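Local structure of protein translation elongation factor 1A (Methanosarcina mazei, 3WND) at residues I83-A87 with V177-I181; L191-F196 with V213-S219. The protein binds cysteinyl-tRNA(Cys) in its GTP-bound form and probably works as a translation elongation factor. All coordinates share one frame; numbering follows the deposited sequence. Where two conformers were deposited one is given.

Contact 1. Residues I83-A87 with V177-I181; sequences ISDIA and VAEKI
I86 has CG1 anti to its carbonyl carbon (chi1 -64°) and an extended chain beyond it (chi2 172°), which carries CD1 out to residues 177-181 of helix 167-187. I181 answers with a similar first torsion (chi1 -68°), and its CD1 comes back to the start of the strand. This is strand-to-helix packing in the alpha/beta GTPase domain: helix 167-187 lies against the sheet beside the N-terminal end of strand 86-91. V177 and I181 stand one helical turn apart, linked by the backbone bond from I181 N to V177 O at 3.0 Å. I86 meets both of them, crossing each side chain at a slant. V177 CG1 lies 3.9 Å from I86 CG1. On the next residue, the methyl of A178 is 4.2 Å from I86 CD1, a looser touch. The modelled approach of I181 CD1 to I86 CG1 is closer than carbons normally sit, so the exact place of this CD1 is doubtful.

Strand 86-91 runs between strands 21-28 and 115-119 of the sheet. I86, and D85 just before it, bond through the backbone to N23, and A87 bonds to H114 and I116. H114 also packs on V177 and I181, and V24 on I86, so these apolar groups are buried between helix and sheet.

D85 marks the edge of this patch. Its CB sits 3.7 Å from I181 CG2. D85 is partly exposed, yet its carboxylate is tied to the helix, since OD2 accepts a hydrogen bond from N185 ND2, one turn beyond I181. That same OD2 rests 3.7 Å from the I181 CG2 methyl.

Contact 2. Residues L191-F196 with V213-S219; sequences LPARIF and VVKQGIS
R194 pairs antiparallel with K215 and Q216 together, a classic beta bulge: R194 N bonds to Q216 O and K215 N to R194 O, before regular pairing resumes with I195 opposite V214, a non-hydrogen-bonded pair, and F196 opposite V213, a hydrogen-bonded one. The short strands meet at 137°. Q216 NE2 gives a nearly straight bond of 2.9 Å to P192 O, which lies in the amide plane. L191 CB touches NE2 at 3.5 Å, and R194 CD reaches Q216 CD at 3.5 Å. A water joins Q216 OE1 to R194 NH1. Replacing Q216 by an alanine would probably leave P192 O without its side-chain donor, remove the water link and open a gap beside R194 CG and CD. K215 CG, anti to its carbonyl carbon (chi1 -63°), lies over the F196 ring, 3.5 Å from its centroid, in a CH-pi contact; bends further out keep CD and CE beside F196 CD2 and CE2. K215 NZ binds N82 O. R194 forms salt bridges to E277 and D350. On the other face, I195 lies beside V214 in the conformer given. The hairpin of strands 194-203 and 207-216 lies between strands 272-274 and 254-260, with I195 packed on both.

Both segments of contact 1 precede contact 2 along the chain, and the centres of the two contacts are about 16 Å apart. Contact 1 belongs to the GTPase domain, on its mixed sheet. Contact 2 belongs to the antiparallel beta domain that follows. Helix 167-187, which supplies one side of contact 1, leads along the chain into strand 194-203 of contact 2. The two places also adjoin in space: I83 O of contact 1 packs against V213 CG1 of contact 2 at 4.1 Å, next to the N82 bond. So the domains are joined by both the chain and a direct contact where contact 1 begins. Both contacts lie away from the GDP-binding residues and are structural packing near the join of the two domains.

Contact 1. Residues I83-A87 with V177-I181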
ATOM      1  N   ILE A  83      -1.385   2.432   0.219  1.00 16.85           N
ATOM      2  CA  ILE A  83      -2.601   3.199  -0.188  1.00 16.85           C
ATOM      3  C   ILE A  83      -3.779   2.323  -0.481  1.00 17.22           C
ATOM      4  O   ILE A  83      -4.850   2.811  -0.742  1.00 21.19           O
ATOM      5  CB  ILE A  83      -2.287   4.161  -1.399  1.00 21.78           C
ATOM      6  CG1 ILE A  83      -2.132   3.420  -2.680  1.00 20.57           C
ATOM      7  CG2 ILE A  83      -1.171   5.145  -1.035  1.00 26.79           C
ATOM      8  CD1 ILE A  83      -1.746   4.407  -3.839  1.00 22.57           C
ATOM      9  N   SER A  84      -3.552   1.003  -0.432  1.00 15.32           N
ATOM     10  CA  SER A  84      -4.596   0.073  -0.773  1.00 15.52           C
ATOM     11  C   SER A  84      -5.122  -0.688   0.418  1.00 14.95           C
ATOM     12  O   SER A  84      -4.449  -0.801   1.475  1.00 18.74           O
ATOM     13  CB  SER A  84      -4.068  -0.902  -1.841  1.00 16.66           C
ATOM     14  OG  SER A  84      -3.689  -0.186  -3.003  1.00 17.59           O
ATOM     15  N   ASP A  85      -6.313  -1.284   0.267  1.00 13.36           N
ATOM     16  CA  ASP A  85      -6.831  -2.143   1.331  1.00 13.72           C
ATOM     17  C   ASP A  85      -6.891  -3.603   0.942  1.00 12.70           C
ATOM     18  O   ASP A  85      -7.082  -4.438   1.832  1.00 14.28           O
ATOM     19  CB  ASP A  85      -8.253  -1.676   1.770  1.00 16.04           C
ATOM     20  CG  ASP A  85      -8.176  -0.340   2.565  1.00 23.35           C
ATOM     21  OD1 ASP A  85      -7.324  -0.185   3.483  1.00 27.74           O
ATOM     22  OD2 ASP A  85      -8.959   0.505   2.250  1.00 25.12           O
ATOM     23  N   ILE A  86      -6.775  -3.886  -0.366  1.00 13.10           N
ATOM     24  CA  ILE A  86      -6.869  -5.272  -0.856  1.00 13.22           C
ATOM     25  C   ILE A  86      -5.650  -5.481  -1.741  1.00 13.13           C
ATOM     26  O   ILE A  86      -5.337  -4.582  -2.516  1.00 14.83           O
ATOM     27  CB  ILE A  86      -8.103  -5.429  -1.787  1.00 14.92           C
ATOM     28  CG1 ILE A  86      -9.404  -5.185  -0.987  1.00 16.39           C
ATOM     29  CG2 ILE A  86      -8.132  -6.853  -2.378  1.00 16.22           C
ATOM     30  CD1 ILE A  86     -10.691  -5.114  -1.838  1.00 18.25           C
ATOM     31  N   ALA A  87      -5.008  -6.663  -1.602  1.00 11.19           N
ATOM     32  CA  ALA A  87      -3.822  -6.966  -2.447  1.00 12.34           C
ATOM     33  C   ALA A  87      -4.181  -8.088  -3.356  1.00 12.36           C
ATOM     34  O   ALA A  87      -4.731  -9.077  -2.893  1.00 13.59           O
ATOM     35  CB  ALA A  87      -2.569  -7.351  -1.609  1.00 14.57           C
ATOM     36  N   VAL A 177     -14.695  -8.842  -0.700  1.00 16.97           N
ATOM     37  CA  VAL A 177     -13.697  -8.361   0.264  1.00 18.01           C
ATOM     38  C   VAL A 177     -13.934  -6.877   0.471  1.00 19.58           C
ATOM     39  O   VAL A 177     -13.837  -6.342   1.625  1.00 23.01           O
ATOM     40  CB  VAL A 177     -12.225  -8.664  -0.209  1.00 20.37           C
ATOM     41  CG1 VAL A 177     -11.242  -8.129   0.778  1.00 26.04           C
ATOM     42  CG2 VAL A 177     -11.929 -10.183  -0.328  1.00 24.18           C
ATOM     43  N   ALA A 178     -14.228  -6.159  -0.625  1.00 18.92           N
ATOM     44  CA  ALA A 178     -14.472  -4.735  -0.473  1.00 18.60           C
ATOM     45  C   ALA A 178     -15.596  -4.432   0.527  1.00 19.10           C
ATOM     46  O   ALA A 178     -15.529  -3.408   1.231  1.00 21.13           O
ATOM     47  CB  ALA A 178     -14.746  -4.070  -1.789  1.00 19.01           C
ATOM     48  N   GLU A 179     -16.592  -5.313   0.630  1.00 19.94           N
ATOM     49  CA  GLU A 179     -17.772  -5.002   1.460  1.00 23.09           C
ATOM     50  C   GLU A 179     -17.297  -5.069   2.909  1.00 22.23           C
ATOM     51  O   GLU A 179     -17.700  -4.265   3.740  1.00 27.67           O
ATOM     52  CB  GLU A 179     -18.906  -6.025   1.152  1.00 25.86           C
ATOM     53  CG  GLU A 179     -20.242  -5.827   1.890  1.00 22.35           C
ATOM     54  CD  GLU A 179     -21.386  -6.449   1.058  1.00 36.56           C
ATOM     55  OE1 GLU A 179     -21.216  -7.601   0.656  1.00 43.80           O
ATOM     56  OE2 GLU A 179     -22.426  -5.815   0.813  1.00 55.61           O
ATOM     57  N   LYS A 180     -16.400  -6.015   3.208  1.00 20.61           N
ATOM     58  CA  LYS A 180     -15.881  -6.211   4.568  1.00 22.15           C
ATOM     59  C   LYS A 180     -15.019  -5.034   4.927  1.00 19.73           C
ATOM     60  O   LYS A 180     -15.135  -4.472   6.030  1.00 22.12           O
ATOM     61  CB  LYS A 180     -15.087  -7.519   4.684  1.00 23.34           C
ATOM     62  CG  LYS A 180     -15.932  -8.770   4.549  1.00 38.29           C
ATOM     63  CD  LYS A 180     -15.283 -10.033   3.951  1.00 54.38           C
ATOM     64  CE  LYS A 180     -14.108 -10.684   4.722  1.00 69.07           C
ATOM     65  NZ  LYS A 180     -13.125 -11.415   3.805  1.00 51.58           N
ATOM     66  N   ILE A 181     -14.224  -4.567   3.972  1.00 19.10           N
ATOM     67  CA  ILE A 181     -13.356  -3.414   4.229  1.00 18.87           C
ATOM     68  C   ILE A 181     -14.146  -2.114   4.405  1.00 21.44           C
ATOM     69  O   ILE A 181     -13.774  -1.274   5.199  1.00 20.17           O
ATOM     70  CB  ILE A 181     -12.318  -3.251   3.106  1.00 21.75           C
ATOM     71  CG1 ILE A 181     -11.330  -4.444   3.193  1.00 20.81           C
ATOM     72  CG2 ILE A 181     -11.674  -1.894   3.129  1.00 25.62           C
ATOM     73  CD1 ILE A 181     -10.642  -4.610   1.889  1.00 22.37           C
TER

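Contact 2. Residues L191-F196 with V213-S219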
ATOM      1  N   LEU A 191     -12.399   8.577  14.227  1.00 14.20           N
ATOM      2  CA  LEU A 191     -11.055   9.022  14.607  1.00 14.64           C
ATOM      3  C   LEU A 191     -10.731  10.397  13.989  1.00 14.82           C
ATOM      4  O   LEU A 191     -11.424  10.831  13.027  1.00 15.09           O
ATOM      5  CB  LEU A 191     -10.003   8.043  14.125  1.00 13.46           C
ATOM      6  CG  LEU A 191     -10.058   6.634  14.750  1.00 12.99           C
ATOM      7  CD1 LEU A 191      -9.057   5.686  14.170  1.00 15.03           C
ATOM      8  CD2 LEU A 191      -9.823   6.663  16.279  1.00 20.19           C
ATOM      9  N   PRO A 192      -9.727  11.092  14.525  1.00 14.38           N
ATOM     10  CA  PRO A 192      -9.259  12.313  13.821  1.00 16.25           C
ATOM     11  C   PRO A 192      -8.802  12.015  12.411  1.00 14.69           C
ATOM     12  O   PRO A 192      -8.196  10.960  12.188  1.00 15.27           O
ATOM     13  CB  PRO A 192      -8.113  12.789  14.688  1.00 14.47           C
ATOM     14  CG  PRO A 192      -8.441  12.264  16.098  1.00 16.53           C
ATOM     15  CD  PRO A 192      -9.096  10.876  15.849  1.00 14.02           C
ATOM     16  N   ALA A 193      -9.172  12.871  11.456  1.00 14.08           N
ATOM     17  CA  ALA A 193      -8.785  12.634  10.087  1.00 14.84           C
ATOM     18  C   ALA A 193      -7.283  12.615   9.830  1.00 12.31           C
ATOM     19  O   ALA A 193      -6.506  13.467  10.342  1.00 17.11           O
ATOM     20  CB  ALA A 193      -9.385  13.691   9.144  1.00 15.32           C
ATOM     21  N   ARG A 194      -6.855  11.639   9.001  1.00 13.84           N
ATOM     22  CA  ARG A 194      -5.500  11.682   8.439  1.00 11.96           C
ATOM     23  C   ARG A 194      -5.607  11.337   6.980  1.00 13.90           C
ATOM     24  O   ARG A 194      -6.359  10.369   6.649  1.00 13.80           O
ATOM     25  CB  ARG A 194      -4.561  10.618   9.102  1.00 14.50           C
ATOM     26  CG  ARG A 194      -4.515  10.737  10.600  1.00 13.04           C
ATOM     27  CD  ARG A 194      -3.617   9.626  11.193  1.00 14.63           C
ATOM     28  NE  ARG A 194      -2.197   9.820  10.912  1.00 14.87           N
ATOM     29  CZ  ARG A 194      -1.324   8.799  10.690  1.00 15.54           C
ATOM     30  NH1 ARG A 194      -1.737   7.507  10.470  1.00 14.18           N
ATOM     31  NH2 ARG A 194      -0.011   9.057  10.558  1.00 14.18           N
ATOM     32  N   ILE A 195      -4.870  12.061   6.145  0.98 13.58           N
ATOM     33  CA  ILE A 195      -4.838  11.783   4.699  0.98 13.50           C
ATOM     34  C   ILE A 195      -3.379  11.599   4.322  0.98 11.78           C
ATOM     35  O   ILE A 195      -2.516  12.443   4.634  0.98 16.50           O
ATOM     36  CB  ILE A 195      -5.483  12.965   3.900  0.98 13.29           C
ATOM     37  CG1 ILE A 195      -6.967  13.181   4.386  0.98 15.91           C
ATOM     38  CG2 ILE A 195      -5.443  12.634   2.353  0.98 14.93           C
ATOM     39  CD1 ILE A 195      -7.046  14.454   5.301  0.98 22.57           C
ATOM     40  N   PHE A 196      -3.071  10.502   3.621  1.00 13.37           N
ATOM     41  CA  PHE A 196      -1.678  10.287   3.113  1.00 13.84           C
ATOM     42  C   PHE A 196      -1.642  10.717   1.658  1.00 13.44           C
ATOM     43  O   PHE A 196      -2.523  10.421   0.915  1.00 15.32           O
ATOM     44  CB  PHE A 196      -1.334   8.779   3.128  1.00 14.22           C
ATOM     45  CG  PHE A 196      -0.965   8.214   4.487  1.00 13.74           C
ATOM     46  CD1 PHE A 196      -1.040   9.005   5.656  1.00 18.10           C
ATOM     47  CD2 PHE A 196      -0.558   6.890   4.576  1.00 16.15           C
ATOM     48  CE1 PHE A 196      -0.746   8.428   6.913  1.00 18.68           C
ATOM     49  CE2 PHE A 196      -0.256   6.346   5.837  1.00 18.61           C
ATOM     50  CZ  PHE A 196      -0.362   7.102   6.962  1.00 23.68           C
ATOM     51  N   VAL A 213      -5.273   9.281  -0.023  0.54 13.25           N
ATOM     52  CA  VAL A 213      -6.347   8.430   0.487  0.54 13.52           C
ATOM     53  C   VAL A 213      -6.525   8.808   1.930  0.54 12.35           C
ATOM     54  O   VAL A 213      -5.533   9.085   2.647  0.54 16.04           O
ATOM     55  CB  VAL A 213      -5.997   6.918   0.318  0.54 13.90           C
ATOM     56  CG1 VAL A 213      -4.720   6.553   1.037  0.54 14.62           C
ATOM     57  CG2 VAL A 213      -7.168   6.019   0.677  0.54 17.09           C
ATOM     58  N   VAL A 214      -7.791   8.894   2.349  1.00  9.77           N
ATOM     59  CA  VAL A 214      -8.083   9.159   3.778  1.00 10.51           C
ATOM     60  C   VAL A 214      -7.870   7.810   4.547  1.00 13.23           C
ATOM     61  O   VAL A 214      -8.517   6.803   4.231  1.00 15.11           O
ATOM     62  CB  VAL A 214      -9.547   9.570   3.938  1.00 12.09           C
ATOM     63  CG1 VAL A 214      -9.889   9.891   5.422  1.00 14.85           C
ATOM     64  CG2 VAL A 214      -9.860  10.815   3.052  1.00 13.44           C
ATOM     65  N   LYS A 215      -6.899   7.853   5.471  1.00 14.31           N
ATOM     66  CA  LYS A 215      -6.490   6.669   6.225  1.00 14.72           C
ATOM     67  C   LYS A 215      -7.436   6.412   7.400  1.00 15.83           C
ATOM     68  O   LYS A 215      -7.646   5.271   7.763  1.00 14.41           O
ATOM     69  CB  LYS A 215      -5.061   6.780   6.677  1.00 16.40           C
ATOM     70  CG  LYS A 215      -4.015   6.853   5.544  1.00 17.59           C
ATOM     71  CD  LYS A 215      -3.900   5.562   4.677  1.00 22.94           C
ATOM     72  CE  LYS A 215      -3.406   4.315   5.440  1.00 30.41           C
ATOM     73  NZ  LYS A 215      -3.066   3.060   4.634  1.00 28.71           N
ATOM     74  N   GLN A 216      -7.949   7.478   7.993  1.00 14.44           N
ATOM     75  CA  GLN A 216      -8.868   7.386   9.120  1.00 12.05           C
ATOM     76  C   GLN A 216      -9.653   8.708   9.196  1.00 12.22           C
ATOM     77  O   GLN A 216      -9.174   9.757   8.640  1.00 14.70           O
ATOM     78  CB  GLN A 216      -8.138   7.039  10.449  1.00 13.20           C
ATOM     79  CG  GLN A 216      -7.175   8.139  10.848  1.00 11.68           C
ATOM     80  CD  GLN A 216      -6.488   7.843  12.161  1.00 12.05           C
ATOM     81  OE1 GLN A 216      -5.810   6.833  12.282  1.00 19.28           O
ATOM     82  NE2 GLN A 216      -6.681   8.742  13.151  1.00 14.41           N
ATOM     83  N   GLY A 217     -10.762   8.673   9.930  1.00 13.78           N
ATOM     84  CA  GLY A 217     -11.582   9.837  10.153  1.00 12.41           C
ATOM     85  C   GLY A 217     -12.411  10.157   8.910  1.00 15.79           C
ATOM     86  O   GLY A 217     -12.567   9.354   7.993  1.00 14.86           O
ATOM     87  N   ILE A 218     -12.946  11.369   8.930  1.00 13.63           N
ATOM     88  CA  ILE A 218     -13.688  11.900   7.773  1.00 13.87           C
ATOM     89  C   ILE A 218     -13.103  13.272   7.505  1.00 15.61           C
ATOM     90  O   ILE A 218     -13.177  14.157   8.353  1.00 18.14           O
ATOM     91  CB  ILE A 218     -15.211  12.026   8.008  1.00 14.90           C
ATOM     92  CG1 ILE A 218     -15.790  10.680   8.425  1.00 15.46           C
ATOM     93  CG2 ILE A 218     -15.907  12.583   6.733  1.00 13.76           C
ATOM     94  CD1 ILE A 218     -17.297  10.659   8.654  1.00 14.63           C
ATOM     95  N   SER A 219     -12.500  13.449   6.305  1.00 14.89           N
ATOM     96  CA  SER A 219     -11.942  14.767   5.969  1.00 14.88           C
ATOM     97  C   SER A 219     -13.089  15.605   5.383  1.00 14.79           C
ATOM     98  O   SER A 219     -13.937  15.095   4.678  1.00 14.77           O
ATOM     99  CB  SER A 219     -10.795  14.590   4.930  1.00 16.87           C
ATOM    100  OG  SER A 219     -10.297  15.810   4.533  1.00 18.67           O
TER
HETATM  101  O   HOH W   1     -12.562  12.695  11.420  1.00 16.78           O
HETATM  102  O   HOH W   2      -4.275   6.347  10.084  1.00 18.79           O